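Local coordinates for protein afamin (Homo sapiens, PDB 6FAK) that carries hydrophobic molecules in body fluids, binding vitamin E and keeping lipidated Wnt proteins soluble and active, at residues K407-I412 against E544-F549; S422-V427 against T526-V531. One frame throughout, in Å; residues are numbered along the deposited sequence.

Contact 1 of 2, residues K407-I412 against E544-F549; sequences KYHYLI and ELQSLF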
# COMPACT_ATOMS: atom_id res chain seq x y z
N LYS A 407 -5.90 -17.68 7.26
CA LYS A 407 -5.94 -17.22 5.87
C LYS A 407 -7.14 -17.83 5.12
O LYS A 407 -7.86 -17.11 4.44
CB LYS A 407 -4.63 -17.49 5.15
CG LYS A 407 -4.57 -16.95 3.73
CD LYS A 407 -3.20 -16.98 3.07
CE LYS A 407 -2.42 -18.29 3.20
NZ LYS A 407 -3.20 -19.55 3.06
N TYR A 408 -7.37 -19.13 5.31
CA TYR A 408 -8.45 -19.84 4.62
C TYR A 408 -9.81 -19.28 5.00
O TYR A 408 -10.71 -19.13 4.14
CB TYR A 408 -8.34 -21.36 4.90
CG TYR A 408 -7.02 -21.96 4.48
CD1 TYR A 408 -6.36 -21.53 3.32
CD2 TYR A 408 -6.42 -22.97 5.23
CE1 TYR A 408 -5.17 -22.10 2.92
CE2 TYR A 408 -5.22 -23.55 4.86
CZ TYR A 408 -4.61 -23.11 3.71
OH TYR A 408 -3.41 -23.62 3.34
N HIS A 409 -9.98 -18.88 6.27
CA HIS A 409 -11.20 -18.24 6.73
C HIS A 409 -11.43 -16.87 6.02
O HIS A 409 -12.57 -16.57 5.58
CB HIS A 409 -11.25 -18.08 8.26
CG HIS A 409 -11.44 -19.38 9.00
ND1 HIS A 409 -12.26 -19.49 10.10
CD2 HIS A 409 -10.95 -20.62 8.78
CE1 HIS A 409 -12.26 -20.74 10.53
NE2 HIS A 409 -11.47 -21.45 9.75
N TYR A 410 -10.36 -16.11 5.87
CA TYR A 410 -10.40 -14.82 5.16
C TYR A 410 -10.68 -14.93 3.66
O TYR A 410 -11.42 -14.11 3.09
CB TYR A 410 -9.13 -13.98 5.42
CG TYR A 410 -9.15 -13.33 6.80
CD1 TYR A 410 -10.26 -12.61 7.24
CD2 TYR A 410 -8.06 -13.40 7.66
CE1 TYR A 410 -10.30 -12.01 8.49
CE2 TYR A 410 -8.11 -12.81 8.93
CZ TYR A 410 -9.24 -12.14 9.33
OH TYR A 410 -9.34 -11.51 10.54
N LEU A 411 -10.07 -15.93 3.05
CA LEU A 411 -10.29 -16.22 1.64
C LEU A 411 -11.74 -16.58 1.39
O LEU A 411 -12.33 -16.12 0.42
CB LEU A 411 -9.32 -17.32 1.16
CG LEU A 411 -7.86 -16.88 1.09
CD1 LEU A 411 -7.05 -18.11 0.71
CD2 LEU A 411 -7.61 -15.79 0.06
N ILE A 412 -12.33 -17.41 2.23
CA ILE A 412 -13.76 -17.74 2.11
C ILE A 412 -14.64 -16.45 2.22
O ILE A 412 -15.49 -16.16 1.35
CB ILE A 412 -14.21 -18.81 3.17
CG1 ILE A 412 -13.57 -20.17 2.84
CG2 ILE A 412 -15.74 -18.95 3.16
CD1 ILE A 412 -13.71 -21.25 3.92
N GLU A 544 -19.73 -25.35 5.54
CA GLU A 544 -19.70 -26.35 4.48
C GLU A 544 -18.50 -26.22 3.55
O GLU A 544 -17.92 -27.24 3.14
CB GLU A 544 -21.00 -26.32 3.66
CG GLU A 544 -22.23 -26.80 4.44
CD GLU A 544 -23.58 -26.43 3.81
OE1 GLU A 544 -23.69 -25.47 3.02
OE2 GLU A 544 -24.57 -27.08 4.18
N LEU A 545 -18.15 -24.98 3.18
CA LEU A 545 -16.98 -24.74 2.33
C LEU A 545 -15.68 -25.11 3.06
O LEU A 545 -14.82 -25.72 2.47
CB LEU A 545 -16.91 -23.28 1.85
CG LEU A 545 -18.02 -22.94 0.86
CD1 LEU A 545 -18.23 -21.44 0.77
CD2 LEU A 545 -17.75 -23.50 -0.50
N GLN A 546 -15.55 -24.73 4.31
CA GLN A 546 -14.39 -25.08 5.13
C GLN A 546 -14.28 -26.63 5.25
O GLN A 546 -13.18 -27.21 5.11
CB GLN A 546 -14.54 -24.44 6.50
CG GLN A 546 -13.45 -24.75 7.50
CD GLN A 546 -12.09 -24.15 7.14
OE1 GLN A 546 -11.99 -22.98 6.69
NE2 GLN A 546 -11.03 -24.91 7.38
N SER A 547 -15.41 -27.29 5.46
CA SER A 547 -15.41 -28.75 5.55
C SER A 547 -14.95 -29.42 4.26
O SER A 547 -14.09 -30.31 4.29
CB SER A 547 -16.78 -29.25 5.95
OG SER A 547 -17.11 -28.84 7.29
N LEU A 548 -15.48 -28.98 3.13
CA LEU A 548 -15.09 -29.51 1.86
C LEU A 548 -13.62 -29.28 1.55
O LEU A 548 -12.93 -30.15 1.02
CB LEU A 548 -15.98 -28.95 0.76
CG LEU A 548 -15.81 -29.45 -0.67
CD1 LEU A 548 -15.99 -30.96 -0.74
CD2 LEU A 548 -16.82 -28.73 -1.55
N PHE A 549 -13.16 -28.07 1.82
CA PHE A 549 -11.76 -27.74 1.65
C PHE A 549 -10.85 -28.64 2.50
O PHE A 549 -9.81 -29.09 2.00
CB PHE A 549 -11.52 -26.28 2.01
CG PHE A 549 -10.09 -25.89 1.91
CD1 PHE A 549 -9.47 -25.82 0.67
CD2 PHE A 549 -9.35 -25.65 3.04
CE1 PHE A 549 -8.14 -25.46 0.55
CE2 PHE A 549 -8.02 -25.26 2.93
CZ PHE A 549 -7.41 -25.18 1.67
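Phe549 turns the edge of its ring onto one face of Tyr408, an edge-to-face (T-shaped) pair with centroids 4.8 Å apart and planes inclined at 60°. CE2 of Phe549 stands over the centre of the tyrosine ring and comes within 3.6 Å of Tyr408 CD2, with CZ beside it, so two edge carbons of Phe549 share the face. Phe549 reaches across because its CG lies anti to the backbone N (chi1 177°). A second flat pair lies beside this one: the amide oxygen of Gln546 meets the His409 ring obliquely, OE1 sitting 3.3 Å from His409 CD2. The amide and imidazole planes are 47° apart, and the angle at His409 NE2 is too poor for a hydrogen bond, so the two groups only pack against each other. A bend at chi2 curls the glutamine chain toward helix 376-417, where the CD1 methyl of Ile412 packs 3.7 Å from Gln546 OE1. Further along, Ile412 CG2 touches Leu545 CD1 more loosely, at 4.3 Å. Leu530 of helix 521-536 packs against both aromatic residues, and Tyr408 OH makes a weak hydrogen bond to Gln523 of that helix. Replacing Tyr408 with an alanine would probably open a gap beneath the Phe549 edge and deprive Gln523 of its weak hydroxyl partner. With helix axes 10.8 Å apart, long side chains span the interface; its cohesion within the third albumin domain rests on aromatic and aliphatic packing, while the one polar pairing, histidine with amide, contributes contact without a directed bond.

Contact 2 of 2, residues S422-V427 against T526-V531; sequences STEELV and TDRFLV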
# COMPACT_ATOMS: atom_id res chain seq x y z
N SER A 422 -10.94 -11.01 -9.51
CA SER A 422 -10.16 -12.13 -9.97
C SER A 422 -9.64 -12.95 -8.75
O SER A 422 -9.37 -12.44 -7.65
CB SER A 422 -8.98 -11.70 -10.82
OG SER A 422 -8.02 -11.03 -10.03
N THR A 423 -9.52 -14.25 -9.00
CA THR A 423 -8.91 -15.12 -8.06
C THR A 423 -7.53 -14.66 -7.62
O THR A 423 -7.23 -14.73 -6.41
CB THR A 423 -8.89 -16.57 -8.61
OG1 THR A 423 -10.25 -16.99 -8.68
CG2 THR A 423 -8.12 -17.48 -7.71
N GLU A 424 -6.72 -14.17 -8.55
CA GLU A 424 -5.36 -13.71 -8.18
C GLU A 424 -5.44 -12.56 -7.19
O GLU A 424 -4.68 -12.51 -6.22
CB GLU A 424 -4.52 -13.25 -9.40
CG GLU A 424 -3.95 -14.37 -10.25
CD GLU A 424 -3.19 -15.39 -9.42
OE1 GLU A 424 -3.71 -16.52 -9.28
OE2 GLU A 424 -2.15 -15.04 -8.83
N GLU A 425 -6.39 -11.65 -7.40
CA GLU A 425 -6.55 -10.51 -6.50
C GLU A 425 -7.02 -10.96 -5.11
O GLU A 425 -6.52 -10.45 -4.10
CB GLU A 425 -7.53 -9.46 -7.08
CG GLU A 425 -7.73 -8.30 -6.11
CD GLU A 425 -8.25 -7.02 -6.73
OE1 GLU A 425 -8.75 -7.00 -7.89
OE2 GLU A 425 -8.13 -6.01 -6.00
N LEU A 426 -7.99 -11.87 -5.05
CA LEU A 426 -8.57 -12.32 -3.81
C LEU A 426 -7.49 -13.03 -2.99
O LEU A 426 -7.43 -12.85 -1.81
CB LEU A 426 -9.81 -13.25 -4.04
CG LEU A 426 -11.06 -12.48 -4.48
CD1 LEU A 426 -12.09 -13.33 -5.25
CD2 LEU A 426 -11.69 -11.77 -3.28
N VAL A 427 -6.68 -13.83 -3.66
CA VAL A 427 -5.55 -14.48 -3.04
C VAL A 427 -4.56 -13.48 -2.45
O VAL A 427 -4.20 -13.62 -1.29
CB VAL A 427 -4.87 -15.46 -4.04
CG1 VAL A 427 -3.49 -15.93 -3.49
CG2 VAL A 427 -5.75 -16.68 -4.23
N THR A 526 -2.72 -23.66 -3.55
CA THR A 526 -3.75 -24.01 -2.57
C THR A 526 -4.78 -22.87 -2.37
O THR A 526 -5.99 -23.12 -2.31
CB THR A 526 -3.08 -24.35 -1.24
OG1 THR A 526 -2.25 -25.50 -1.46
CG2 THR A 526 -4.11 -24.65 -0.11
N ASP A 527 -4.26 -21.65 -2.28
CA ASP A 527 -5.07 -20.46 -2.06
C ASP A 527 -6.02 -20.23 -3.24
O ASP A 527 -7.20 -19.92 -3.05
CB ASP A 527 -4.19 -19.25 -1.78
CG ASP A 527 -3.50 -19.31 -0.43
OD1 ASP A 527 -3.69 -20.23 0.39
OD2 ASP A 527 -2.72 -18.39 -0.14
N ARG A 528 -5.51 -20.42 -4.45
CA ARG A 528 -6.34 -20.27 -5.64
C ARG A 528 -7.41 -21.31 -5.74
O ARG A 528 -8.52 -20.99 -6.14
CB ARG A 528 -5.56 -20.33 -6.94
CG ARG A 528 -4.56 -19.23 -7.15
CD ARG A 528 -3.90 -19.53 -8.49
NE ARG A 528 -2.79 -18.64 -8.75
CZ ARG A 528 -1.49 -18.92 -8.70
NH1 ARG A 528 -1.07 -20.16 -8.40
NH2 ARG A 528 -0.60 -17.97 -8.97
N PHE A 529 -7.07 -22.53 -5.37
CA PHE A 529 -8.07 -23.62 -5.30
C PHE A 529 -9.26 -23.25 -4.42
O PHE A 529 -10.44 -23.40 -4.82
CB PHE A 529 -7.38 -24.95 -4.86
CG PHE A 529 -8.34 -26.07 -4.63
CD1 PHE A 529 -8.93 -26.25 -3.38
CD2 PHE A 529 -8.64 -26.95 -5.64
CE1 PHE A 529 -9.86 -27.26 -3.15
CE2 PHE A 529 -9.58 -27.97 -5.44
CZ PHE A 529 -10.19 -28.12 -4.17
N LEU A 530 -8.95 -22.78 -3.21
CA LEU A 530 -10.00 -22.42 -2.26
C LEU A 530 -10.91 -21.30 -2.77
O LEU A 530 -12.14 -21.41 -2.66
CB LEU A 530 -9.44 -22.05 -0.92
CG LEU A 530 -10.48 -21.67 0.13
CD1 LEU A 530 -11.59 -22.68 0.41
CD2 LEU A 530 -9.74 -21.41 1.43
N VAL A 531 -10.30 -20.27 -3.36
CA VAL A 531 -11.04 -19.17 -3.90
C VAL A 531 -11.94 -19.65 -5.04
O VAL A 531 -13.14 -19.32 -5.03
CB VAL A 531 -10.13 -17.99 -4.28
CG1 VAL A 531 -10.87 -16.92 -5.10
CG2 VAL A 531 -9.57 -17.36 -3.02
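Val531 and Val427 fill the tightly packed side of this crossing, where the short helical segments approach to 9.3 Å at an angle of 114°. Val531 CG1 lies 3.6 Å from Thr423 OG1 and 3.8 Å from Leu426 CD1, while its other methyl, CG2, faces Val427 CG2. Val427 in turn straddles the start of the opposing segment: CG1 meets Asp527 CB at 3.8 Å, and CG2 rests on the backbone between Asp527 and Arg528. The hydroxyl of Thr423 has its polar partners in Asn532 and Lys535, and Asp527 is paired with Lys407, so the polar groups bordering these methyls are engaged. The more solvent-accessible side is ionic. Arg528, extended from CG to NE, brings the edge of its guanidinium to the Glu424 carboxylate, the two planes being 33° apart. The two bonds of this salt bridge are unequal: Arg528 NE donates to Glu424 OE1 in a bond modelled so short that its length is doubtful, whereas Arg528 NH2 reaches Glu424 OE2 only weakly, at 3.3 Å. Glu424 OE2 also forms a salt bridge with Arg524, so two arginines probably share and stabilise its negative charge. Ser422 is the N-cap of helix 423-440, its OG accepting from Glu425 N. The contact thus packs the N-terminal turn of that helix steeply across helix 521-536, within the third domain of the all-helical albumin fold.

Overall arrangement
From the N-terminal side, the chain enters this region of the third albumin domain along the long helix 376-417, turns into helix 423-440, and returns much later through helices 521-536 and 542-560. Contact 2, between 422-427 and 526-531, closes a loop with 98 intervening residues; contact 1, between 407-412 and 544-549, encloses it with 131. The two are therefore nested, with centres about 12 Å apart. They also touch: Lys407 NZ forms a salt bridge of 2.8 Å with Asp527 OD1, and Leu411 packs on Leu426. Together they join two successive helix pairs, the outer helices in contact 1 and the inner ones in contact 2.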